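Local coordinates for NAD-dependent dehydrogenase (Rhizobium meliloti, PDB 4Z0P), which catalyses the NADPH-dependent reduction of glyoxylate and hydroxypyruvate, at residues 51-56 and 78-83; 91-96 and 312-317; 192-197 and 217-222. One frame throughout, in Å; residues are numbered along the deposited sequence. Where two conformers were deposited one is given.

Contact 1 (51-56 and 78-83); sequences AVVWKS and DHVLTL. With OXD (oxalic acid), chain C.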
loop_
_atom_site.group_PDB
_atom_site.type_symbol
_atom_site.label_atom_id
_atom_site.label_comp_id
_atom_site.label_asym_id
_atom_site.label_seq_id
_atom_site.Cartn_x
_atom_site.Cartn_y
_atom_site.Cartn_z
ATOM N N ALA A 51 -25.627 4.512 25.974
ATOM C CA ALA A 51 -24.261 4.077 26.314
ATOM C C ALA A 51 -23.512 3.770 25.037
ATOM O O ALA A 51 -24.114 3.262 24.077
ATOM C CB ALA A 51 -24.305 2.860 27.187
ATOM N N VAL A 52 -22.231 4.140 25.014
ATOM C CA VAL A 52 -21.306 3.853 23.919
ATOM C C VAL A 52 -20.225 2.958 24.487
ATOM O O VAL A 52 -19.552 3.346 25.451
ATOM C CB VAL A 52 -20.649 5.135 23.337
ATOM C CG1 VAL A 52 -19.993 4.792 21.989
ATOM C CG2 VAL A 52 -21.652 6.249 23.192
ATOM N N VAL A 53 -20.125 1.728 23.972
ATOM C CA VAL A 53 -19.418 0.659 24.701
ATOM C C VAL A 53 -18.447 -0.098 23.798
ATOM O O VAL A 53 -18.725 -0.337 22.618
ATOM C CB VAL A 53 -20.394 -0.309 25.390
ATOM C CG1 VAL A 53 -21.302 0.462 26.360
ATOM C CG2 VAL A 53 -21.203 -1.146 24.392
ATOM N N TRP A 54 -17.318 -0.497 24.381
ATOM C CA TRP A 54 -16.348 -1.371 23.734
ATOM C C TRP A 54 -15.585 -2.129 24.802
ATOM O O TRP A 54 -14.946 -1.508 25.635
ATOM C CB TRP A 54 -15.366 -0.575 22.887
ATOM C CG TRP A 54 -14.546 -1.455 21.996
ATOM C CD1 TRP A 54 -13.208 -1.733 22.077
ATOM C CD2 TRP A 54 -15.039 -2.191 20.860
ATOM N NE1 TRP A 54 -12.835 -2.590 21.040
ATOM C CE2 TRP A 54 -13.942 -2.882 20.289
ATOM C CE3 TRP A 54 -16.302 -2.322 20.274
ATOM C CZ2 TRP A 54 -14.087 -3.709 19.162
ATOM C CZ3 TRP A 54 -16.434 -3.146 19.154
ATOM C CH2 TRP A 54 -15.338 -3.815 18.623
ATOM N N LYS A 55 -15.686 -3.461 24.787
ATOM C CA LYS A 55 -15.029 -4.327 25.770
ATOM C C LYS A 55 -15.412 -3.956 27.196
ATOM O O LYS A 55 -14.564 -3.914 28.101
ATOM C CB LYS A 55 -13.501 -4.339 25.551
ATOM C CG LYS A 55 -13.106 -5.010 24.270
ATOM C CD LYS A 55 -11.598 -4.892 24.058
ATOM C CE LYS A 55 -11.089 -5.964 23.132
ATOM N NZ LYS A 55 -9.645 -5.732 22.868
ATOM N N SER A 56 -16.699 -3.692 27.394
ATOM C CA SER A 56 -17.189 -3.172 28.661
ATOM C C SER A 56 -17.239 -4.280 29.743
ATOM O O SER A 56 -17.196 -5.458 29.445
ATOM C CB SER A 56 -18.528 -2.451 28.457
ATOM O OG SER A 56 -19.415 -3.205 27.679
ATOM N N ASP A 78 -19.840 -8.760 17.907
ATOM C CA ASP A 78 -19.834 -10.128 18.445
ATOM C C ASP A 78 -19.571 -10.176 19.953
ATOM O O ASP A 78 -20.156 -10.979 20.658
ATOM C CB ASP A 78 -18.871 -11.030 17.702
ATOM C CG ASP A 78 -17.455 -10.472 17.667
ATOM O OD1 ASP A 78 -17.257 -9.373 17.084
ATOM O OD2 ASP A 78 -16.560 -11.137 18.225
ATOM N N HIS A 79 -18.726 -9.297 20.472
ATOM C CA HIS A 79 -18.553 -9.201 21.921
ATOM C C HIS A 79 -19.712 -8.561 22.673
ATOM O O HIS A 79 -20.185 -9.112 23.668
ATOM C CB HIS A 79 -17.206 -8.536 22.277
ATOM C CG HIS A 79 -17.007 -8.383 23.744
ATOM N ND1 HIS A 79 -16.662 -9.443 24.559
ATOM C CD2 HIS A 79 -17.199 -7.324 24.561
ATOM C CE1 HIS A 79 -16.612 -9.026 25.809
ATOM N NE2 HIS A 79 -16.943 -7.748 25.840
ATOM N N VAL A 80 -20.239 -7.401 22.209
ATOM C CA VAL A 80 -21.297 -6.733 22.962
ATOM C C VAL A 80 -22.551 -7.604 23.034
ATOM O O VAL A 80 -23.253 -7.565 24.008
ATOM C CB VAL A 80 -21.653 -5.295 22.446
ATOM C CG1 VAL A 80 -22.292 -5.304 21.105
ATOM C CG2 VAL A 80 -22.574 -4.562 23.404
ATOM N N LEU A 81 -22.759 -8.416 21.987
ATOM C CA LEU A 81 -23.925 -9.332 22.001
ATOM C C LEU A 81 -23.862 -10.359 23.104
ATOM O O LEU A 81 -24.894 -10.896 23.479
ATOM C CB LEU A 81 -24.090 -10.041 20.644
ATOM C CG LEU A 81 -24.548 -9.131 19.491
ATOM C CD1 LEU A 81 -24.453 -9.893 18.179
ATOM C CD2 LEU A 81 -25.987 -8.663 19.693
ATOM N N THR A 82 -22.661 -10.612 23.632
ATOM C CA THR A 82 -22.486 -11.594 24.709
ATOM C C THR A 82 -22.568 -11.009 26.100
ATOM O O THR A 82 -22.577 -11.751 27.073
ATOM C CB THR A 82 -21.123 -12.316 24.617
ATOM O OG1 THR A 82 -20.048 -11.423 24.967
ATOM C CG2 THR A 82 -20.900 -12.888 23.214
ATOM N N LEU A 83 -22.624 -9.684 26.202
ATOM C CA LEU A 83 -22.604 -9.060 27.528
ATOM C C LEU A 83 -23.843 -9.380 28.313
ATOM O O LEU A 83 -24.991 -9.305 27.811
ATOM C CB LEU A 83 -22.355 -7.550 27.435
ATOM C CG LEU A 83 -20.992 -7.141 26.921
ATOM C CD1 LEU A 83 -21.045 -5.682 26.521
ATOM C CD2 LEU A 83 -19.902 -7.405 27.949
HETATM C C1 OXD C . -14.315 -3.049 15.166
HETATM C C2 OXD C . -13.009 -3.492 15.640
HETATM O O3 OXD C . -14.498 -1.849 14.841
HETATM O O4 OXD C . -12.271 -2.696 16.240
HETATM O O5 OXD C . -15.231 -3.897 15.113
HETATM O O6 OXD C . -12.653 -4.663 15.445
#
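Val53 and Val80 meet methyl to methyl, CG2 on CG2 at 3.8 Å, where the end of strand 50-54 in the five-stranded parallel sheet is covered by the turn that leads from strand 69-72 towards 91-92. The two side chains cross at about a right angle. In Val80, CG2 stands opposite the backbone N and is thereby extended towards the strand, while Val53 also packs on Leu60 of helix 60-63. Beyond them His79 brings its ring up to the backbone just past the strand: with CG trans to the backbone N (chi1 178°), CD2 lies 3.9 Å from Lys55 CA. Ser56 O sits at the ring edge, near its plane, but 4.3 Å from His79 NE2, too far for a bond. Leu83 completes the cover, its CD2 resting 3.7 Å from Ser56 O. Along the strand the side chains alternate, and Trp54 departs on the other side from Val53. Its indole meets the bound oxalate obliquely, CH2 lying 3.5 Å from oxalate O5; Ala75 N, Gly76 N, Arg235 and His283 supply hydrogen bonds to this ligand. The turn is braced from within, for His79 O takes two donors of Thr82: the backbone N, and OG1 at 2.7 Å, which lies in the carbonyl plane on a lone pair of His79 O.

Contact 2 (91-96 and 312-317); sequences LVRFVD and HVVDKV. With NDP (NADPH dihydro-nicotinamide-adenine-dinucleotide phosphate), chain H.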
loop_
_atom_site.group_PDB
_atom_site.type_symbol
_atom_site.label_atom_id
_atom_site.label_comp_id
_atom_site.label_asym_id
_atom_site.label_seq_id
_atom_site.Cartn_x
_atom_site.Cartn_y
_atom_site.Cartn_z
ATOM N N LEU A 91 -29.404 -2.020 19.050
ATOM C CA LEU A 91 -27.958 -1.971 19.130
ATOM C C LEU A 91 -27.441 -1.420 17.809
ATOM O O LEU A 91 -27.661 -2.032 16.747
ATOM C CB LEU A 91 -27.390 -3.365 19.392
ATOM C CG LEU A 91 -25.873 -3.538 19.281
ATOM C CD1 LEU A 91 -25.163 -2.696 20.326
ATOM C CD2 LEU A 91 -25.530 -5.012 19.490
ATOM N N VAL A 92 -26.757 -0.278 17.883
ATOM C CA VAL A 92 -26.293 0.457 16.718
ATOM C C VAL A 92 -24.795 0.236 16.583
ATOM O O VAL A 92 -24.055 0.542 17.519
ATOM C CB VAL A 92 -26.566 1.972 16.865
ATOM C CG1 VAL A 92 -25.946 2.762 15.716
ATOM C CG2 VAL A 92 -28.067 2.231 16.929
ATOM N N ARG A 93 -24.338 -0.261 15.427
ATOM C CA ARG A 93 -22.891 -0.461 15.222
ATOM C C ARG A 93 -22.257 0.794 14.628
ATOM O O ARG A 93 -22.939 1.666 14.108
ATOM C CB ARG A 93 -22.634 -1.699 14.336
ATOM C CG ARG A 93 -22.907 -1.486 12.855
ATOM C CD ARG A 93 -23.082 -2.805 12.119
ATOM N NE ARG A 93 -23.021 -2.617 10.682
ATOM C CZ ARG A 93 -21.904 -2.657 9.959
ATOM N NH1 ARG A 93 -20.717 -2.875 10.518
ATOM N NH2 ARG A 93 -21.974 -2.456 8.665
ATOM N N PHE A 94 -20.930 0.887 14.690
ATOM C CA PHE A 94 -20.216 2.034 14.124
ATOM C C PHE A 94 -19.918 1.811 12.647
ATOM O O PHE A 94 -19.296 0.825 12.266
ATOM C CB PHE A 94 -18.913 2.251 14.897
ATOM C CG PHE A 94 -18.147 3.515 14.563
ATOM C CD1 PHE A 94 -18.776 4.726 14.281
ATOM C CD2 PHE A 94 -16.751 3.488 14.562
ATOM C CE1 PHE A 94 -18.046 5.865 13.993
ATOM C CE2 PHE A 94 -16.022 4.639 14.285
ATOM C CZ PHE A 94 -16.668 5.818 13.995
ATOM N N VAL A 95 -20.435 2.718 11.822
ATOM C CA VAL A 95 -20.174 2.742 10.398
ATOM C C VAL A 95 -19.826 4.193 10.105
ATOM O O VAL A 95 -20.599 5.077 10.451
ATOM C CB VAL A 95 -21.422 2.330 9.601
ATOM C CG1 VAL A 95 -21.199 2.502 8.101
ATOM C CG2 VAL A 95 -21.779 0.875 9.886
ATOM N N ASP A 96 -18.679 4.460 9.482
ATOM C CA ASP A 96 -18.244 5.833 9.279
ATOM C C ASP A 96 -17.133 5.841 8.249
ATOM O O ASP A 96 -16.336 4.902 8.193
ATOM C CB ASP A 96 -17.673 6.411 10.578
ATOM C CG ASP A 96 -17.467 7.914 10.522
ATOM O OD1 ASP A 96 -18.473 8.628 10.663
ATOM O OD2 ASP A 96 -16.312 8.378 10.335
ATOM N N HIS A 312 -27.920 1.683 10.947
ATOM C CA HIS A 312 -26.869 0.731 11.310
ATOM C C HIS A 312 -27.238 -0.113 12.522
ATOM O O HIS A 312 -26.389 -0.439 13.339
ATOM C CB HIS A 312 -25.516 1.430 11.542
ATOM C CG HIS A 312 -25.218 2.500 10.542
ATOM N ND1 HIS A 312 -25.138 2.247 9.197
ATOM C CD2 HIS A 312 -25.032 3.832 10.688
ATOM C CE1 HIS A 312 -24.897 3.372 8.550
ATOM N NE2 HIS A 312 -24.821 4.349 9.435
ATOM N N VAL A 313 -28.506 -0.508 12.586
ATOM C CA VAL A 313 -28.985 -1.342 13.679
ATOM C C VAL A 313 -28.700 -2.808 13.355
ATOM O O VAL A 313 -29.062 -3.295 12.297
ATOM C CB VAL A 313 -30.490 -1.135 13.894
ATOM C CG1 VAL A 313 -31.034 -2.044 14.997
ATOM C CG2 VAL A 313 -30.768 0.325 14.227
ATOM N N VAL A 314 -28.118 -3.511 14.313
ATOM C CA VAL A 314 -27.793 -4.906 14.071
ATOM C C VAL A 314 -28.965 -5.846 14.312
ATOM O O VAL A 314 -29.888 -5.571 15.088
ATOM C CB VAL A 314 -26.550 -5.372 14.847
ATOM C CG1 VAL A 314 -25.401 -4.407 14.593
ATOM C CG2 VAL A 314 -26.836 -5.530 16.327
ATOM N N ASP A 315 -28.920 -6.960 13.577
ATOM C CA ASP A 315 -29.847 -8.083 13.731
ATOM C C ASP A 315 -29.203 -8.994 14.768
ATOM O O ASP A 315 -28.202 -9.647 14.481
ATOM C CB ASP A 315 -29.974 -8.807 12.390
ATOM C CG ASP A 315 -30.885 -10.023 12.450
ATOM O OD1 ASP A 315 -31.110 -10.577 13.540
ATOM O OD2 ASP A 315 -31.345 -10.447 11.375
ATOM N N LYS A 316 -29.740 -9.020 15.985
ATOM C CA LYS A 316 -29.101 -9.752 17.093
ATOM C C LYS A 316 -29.109 -11.271 16.905
ATOM O O LYS A 316 -28.253 -11.974 17.438
ATOM C CB LYS A 316 -29.757 -9.397 18.436
ATOM C CG LYS A 316 -29.540 -7.955 18.871
ATOM C CD LYS A 316 -29.895 -7.766 20.335
ATOM C CE LYS A 316 -29.901 -6.299 20.730
ATOM N NZ LYS A 316 -31.111 -5.591 20.228
ATOM N N VAL A 317 -30.087 -11.775 16.181
ATOM C CA VAL A 317 -30.159 -13.212 15.858
ATOM C C VAL A 317 -29.062 -13.618 14.859
ATOM O O VAL A 317 -28.393 -14.646 15.031
ATOM C CB VAL A 317 -31.566 -13.562 15.319
ATOM C CG1 VAL A 317 -31.649 -15.022 14.874
ATOM C CG2 VAL A 317 -32.618 -13.275 16.378
HETATM P PA NDP H . -21.042 -5.502 7.123
HETATM O O1A NDP H . -22.200 -5.997 7.974
HETATM O O2A NDP H . -21.253 -4.256 6.330
HETATM O O5B NDP H . -20.685 -6.685 6.131
HETATM C C5B NDP H . -20.623 -8.044 6.509
HETATM C C4B NDP H . -20.507 -8.871 5.258
HETATM O O4B NDP H . -20.276 -10.217 5.668
HETATM C C3B NDP H . -21.770 -8.888 4.399
HETATM O O3B NDP H . -21.363 -8.917 3.035
HETATM C C2B NDP H . -22.431 -10.193 4.788
HETATM O O2B NDP H . -23.246 -10.773 3.788
HETATM C C1B NDP H . -21.210 -11.047 5.000
HETATM N N9A NDP H . -21.556 -12.233 5.801
HETATM C C8A NDP H . -21.938 -12.327 7.090
HETATM N N7A NDP H . -22.172 -13.559 7.484
HETATM C C5A NDP H . -21.923 -14.311 6.372
HETATM C C6A NDP H . -22.006 -15.694 6.110
HETATM N N6A NDP H . -22.363 -16.596 7.053
HETATM N N1A NDP H . -21.687 -16.136 4.861
HETATM C C2A NDP H . -21.331 -15.240 3.929
HETATM N N3A NDP H . -21.230 -13.913 4.059
HETATM C C4A NDP H . -21.532 -13.510 5.321
HETATM O O3 NDP H . -19.802 -5.409 8.155
HETATM P PN NDP H . -18.536 -4.425 7.907
HETATM O O1N NDP H . -18.031 -4.573 6.511
HETATM O O2N NDP H . -18.831 -3.063 8.427
HETATM O O5D NDP H . -17.549 -5.071 8.976
HETATM C C5D NDP H . -17.116 -6.405 8.798
HETATM C C4D NDP H . -16.375 -6.899 10.032
HETATM O O4D NDP H . -15.059 -6.344 10.079
HETATM C C3D NDP H . -16.955 -6.502 11.382
HETATM O O3D NDP H . -18.065 -7.354 11.732
HETATM C C2D NDP H . -15.804 -6.637 12.359
HETATM O O2D NDP H . -15.776 -7.959 12.928
HETATM C C1D NDP H . -14.588 -6.466 11.412
HETATM N N1N NDP H . -13.775 -5.292 11.740
HETATM C C2N NDP H . -12.454 -5.432 12.150
HETATM C C3N NDP H . -11.674 -4.352 12.441
HETATM C C7N NDP H . -10.208 -4.458 12.736
HETATM O O7N NDP H . -9.647 -3.472 13.255
HETATM N N7N NDP H . -9.558 -5.570 12.469
HETATM C C4N NDP H . -12.266 -2.994 12.379
HETATM C C5N NDP H . -13.686 -2.940 11.952
HETATM C C6N NDP H . -14.367 -4.025 11.635
HETATM P P2B NDP H . -24.692 -10.162 3.433
HETATM O O1X NDP H . -24.375 -8.884 2.700
HETATM O O2X NDP H . -25.270 -11.241 2.535
HETATM O O3X NDP H . -25.411 -9.970 4.716
HETATM O O HOH W 1 -30.570 -4.290 17.483
#
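A single antiparallel beta bridge, with Val92 and Val313 as its non-hydrogen-bonded pair, ties the C-terminal tail to 91-92, an edge strand of the five-stranded sheet. Val314 N donates to Leu91 O at 2.9 Å, almost straight, and Arg93 N donates to His312 O at the same 2.9 Å. A water extends the link, accepting from Leu91 N and donating to Val314 O. Past the bridge Val95 lies over one face of the His312 imidazole: its CB stands 3.7 Å from the ring centroid, 9° off the normal, a CH-pi contact. The CG2 branch of Val95 lies over the centre of the Arg93 guanidinium, whose plane is 89° from that of the imidazole, and O1A of NADPH is over the opposite guanidinium face, offset towards the rim. Extended from CG to NE, the arginine chain carries its end to the cofactor, where O2N sits in plane at the edge. NH1 donates to O2N at 2.8 Å and NH2 at 3.2 Å, while Ala75 O also accepts from NH1 and would fix the rotation of the group. An arginine beside the five-stranded sheet thus binds the diphosphate of a Rossmann-bound dinucleotide, as fits two-domain D-2-hydroxyacid dehydrogenases.

Contact 3 (192-197 and 217-222); sequences GRTDFL and AKLSRN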
loop_
_atom_site.group_PDB
_atom_site.type_symbol
_atom_site.label_atom_id
_atom_site.label_comp_id
_atom_site.label_asym_id
_atom_site.label_seq_id
_atom_site.Cartn_x
_atom_site.Cartn_y
_atom_site.Cartn_z
ATOM N N GLY A 192 -11.076 -21.021 -5.869
ATOM C CA GLY A 192 -10.183 -21.541 -6.892
ATOM C C GLY A 192 -9.566 -20.487 -7.794
ATOM O O GLY A 192 -8.542 -20.741 -8.420
ATOM N N ARG A 193 -10.173 -19.302 -7.846
ATOM C CA ARG A 193 -9.635 -18.156 -8.584
ATOM C C ARG A 193 -8.766 -17.219 -7.739
ATOM O O ARG A 193 -8.107 -16.346 -8.298
ATOM C CB ARG A 193 -10.776 -17.304 -9.123
ATOM C CG ARG A 193 -11.585 -17.968 -10.208
ATOM C CD ARG A 193 -12.660 -17.009 -10.688
ATOM N NE ARG A 193 -12.090 -15.823 -11.319
ATOM C CZ ARG A 193 -12.786 -14.759 -11.719
ATOM N NH1 ARG A 193 -14.098 -14.687 -11.532
ATOM N NH2 ARG A 193 -12.169 -13.746 -12.303
ATOM N N THR A 194 -8.743 -17.407 -6.420
ATOM C CA THR A 194 -8.181 -16.429 -5.518
ATOM C C THR A 194 -6.727 -16.726 -5.199
ATOM O O THR A 194 -6.413 -17.799 -4.729
ATOM C CB THR A 194 -9.009 -16.353 -4.222
ATOM O OG1 THR A 194 -10.303 -15.844 -4.560
ATOM C CG2 THR A 194 -8.343 -15.426 -3.202
ATOM N N ASP A 195 -5.859 -15.744 -5.438
ATOM C CA ASP A 195 -4.453 -15.801 -5.027
ATOM C C ASP A 195 -4.207 -15.219 -3.641
ATOM O O ASP A 195 -3.448 -15.782 -2.856
ATOM C CB ASP A 195 -3.564 -15.040 -6.029
ATOM C CG ASP A 195 -3.697 -15.545 -7.460
ATOM O OD1 ASP A 195 -3.580 -16.781 -7.665
ATOM O OD2 ASP A 195 -3.918 -14.707 -8.404
ATOM N N PHE A 196 -4.771 -14.046 -3.376
ATOM C CA PHE A 196 -4.704 -13.402 -2.058
ATOM C C PHE A 196 -6.118 -13.383 -1.497
ATOM O O PHE A 196 -6.975 -12.670 -2.014
ATOM C CB PHE A 196 -4.240 -11.935 -2.131
ATOM C CG PHE A 196 -2.797 -11.697 -2.546
ATOM C CD1 PHE A 196 -1.914 -12.714 -2.901
ATOM C CD2 PHE A 196 -2.340 -10.378 -2.614
ATOM C CE1 PHE A 196 -0.602 -12.417 -3.278
ATOM C CE2 PHE A 196 -1.037 -10.082 -3.009
ATOM C CZ PHE A 196 -0.175 -11.100 -3.343
ATOM N N LEU A 197 -6.345 -14.138 -0.418
ATOM C CA LEU A 197 -7.641 -14.181 0.244
ATOM C C LEU A 197 -7.684 -13.155 1.352
ATOM O O LEU A 197 -6.836 -13.192 2.243
ATOM C CB LEU A 197 -7.882 -15.571 0.836
ATOM C CG LEU A 197 -9.223 -15.749 1.571
ATOM C CD1 LEU A 197 -10.387 -15.564 0.628
ATOM C CD2 LEU A 197 -9.299 -17.117 2.213
ATOM N N ALA A 217 -6.620 -25.064 1.091
ATOM C CA ALA A 217 -6.330 -26.024 0.016
ATOM C C ALA A 217 -7.103 -25.795 -1.295
ATOM O O ALA A 217 -6.703 -26.311 -2.332
ATOM C CB ALA A 217 -6.550 -27.440 0.508
ATOM N N LYS A 218 -8.206 -25.046 -1.231
ATOM C CA LYS A 218 -8.997 -24.710 -2.411
ATOM C C LYS A 218 -8.578 -23.412 -3.087
ATOM O O LYS A 218 -9.017 -23.139 -4.200
ATOM C CB LYS A 218 -10.485 -24.666 -2.062
ATOM C CG LYS A 218 -11.054 -26.029 -1.705
ATOM C CD LYS A 218 -12.532 -25.865 -1.356
ATOM C CE LYS A 218 -13.181 -27.175 -0.925
ATOM N NZ LYS A 218 -13.099 -27.354 0.546
ATOM N N LEU A 219 -7.706 -22.635 -2.449
ATOM C CA LEU A 219 -7.195 -21.395 -3.051
ATOM C C LEU A 219 -6.325 -21.686 -4.257
ATOM O O LEU A 219 -5.780 -22.780 -4.402
ATOM C CB LEU A 219 -6.445 -20.578 -2.002
ATOM C CG LEU A 219 -7.328 -20.006 -0.884
ATOM C CD1 LEU A 219 -6.493 -19.395 0.251
ATOM C CD2 LEU A 219 -8.262 -18.937 -1.435
ATOM N N SER A 220 -6.231 -20.714 -5.149
ATOM C CA SER A 220 -5.455 -20.891 -6.363
ATOM C C SER A 220 -3.971 -21.123 -6.117
ATOM O O SER A 220 -3.349 -20.439 -5.290
ATOM C CB SER A 220 -5.605 -19.677 -7.280
ATOM O OG SER A 220 -5.002 -19.986 -8.532
ATOM N N ARG A 221 -3.411 -22.066 -6.873
ATOM C CA ARG A 221 -1.941 -22.223 -6.968
ATOM C C ARG A 221 -1.416 -21.763 -8.312
ATOM O O ARG A 221 -0.247 -21.969 -8.601
ATOM C CB ARG A 221 -1.556 -23.664 -6.722
ATOM C CG ARG A 221 -2.355 -24.218 -5.544
ATOM C CD ARG A 221 -1.656 -25.311 -4.805
ATOM N NE ARG A 221 -0.462 -24.785 -4.164
ATOM C CZ ARG A 221 -0.385 -24.241 -2.948
ATOM N NH1 ARG A 221 0.816 -23.859 -2.536
ATOM N NH2 ARG A 221 -1.447 -24.105 -2.129
ATOM N N ASN A 222 -2.276 -21.128 -9.107
ATOM C CA ASN A 222 -1.963 -20.723 -10.474
ATOM C C ASN A 222 -1.445 -19.300 -10.595
ATOM O O ASN A 222 -1.154 -18.855 -11.705
ATOM C CB ASN A 222 -3.207 -20.896 -11.360
ATOM C CG ASN A 222 -3.607 -22.350 -11.500
ATOM O OD1 ASN A 222 -2.750 -23.214 -11.599
ATOM N ND2 ASN A 222 -4.901 -22.631 -11.476
HETATM O O HOH W 2 -7.121 -20.397 -10.906
HETATM O O HOH W 3 -1.743 -18.514 -6.583
HETATM O O HOH W 4 -4.623 -17.791 -9.925
#
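The flat carboxylate of Asp195 turns OD1 to Ser220, whose CB lies off the carboxylate plane, 3.6 Å from OD1; OD1 also accepts from two waters, and OD2 is taken by the backbone N of Thr142. The contact belongs to the Rossmann domain, where the end of helix 187-193 and the start of strand 196-199 meet the loop after helix 213-216. A second planar group, the Thr194 carbonyl, accepts from Ser220 N at 3.0 Å; the donor is tilted 30° from the carbonyl plane. Close by, Gly192 CA makes a CA-H...O contact with Lys218 O at 3.3 Å. On the apolar side Leu219 reaches in with CD2, 3.9 Å from Thr194 CB and 4.1 Å from Leu197 CB, and the two leucine side chains cross at about a right angle. Thr194 OG1 turns back to Phe190 O of helix 187-193. Ser220 holds OG trans to its backbone N (chi1 -171°), where it accepts from Asn222 N in an ST turn. One water bridges Asp195 OD1 and Ser220 O, another Asp195 OD1 and Ser220 OG, and a third donates to Gly192 O at 2.9 Å while accepting from Asn222 ND2.

Overall arrangement
From the N terminus, contact 1 closes first, bringing 78-83 back over strand 50-54 after a loop that holds helix 60-63 and strand 69-72. Contact 2 opens at strand 91-92 of the same sheet and closes only near the C terminus, so its long loop takes in the whole Rossmann sheet. Contact 3 nests inside it, a short closure between 192-197 and 217-222. None of the three cross. Contacts 1 and 2 touch, with Leu91 on Val80 and Leu81; contact 1 closes the turn onto the five-stranded sheet, and contact 2 ties that sheet's edge to the C-terminal tail. Contact 3 lies across the chain's centre from contact 1, its centre about 32 Å from that of contact 2.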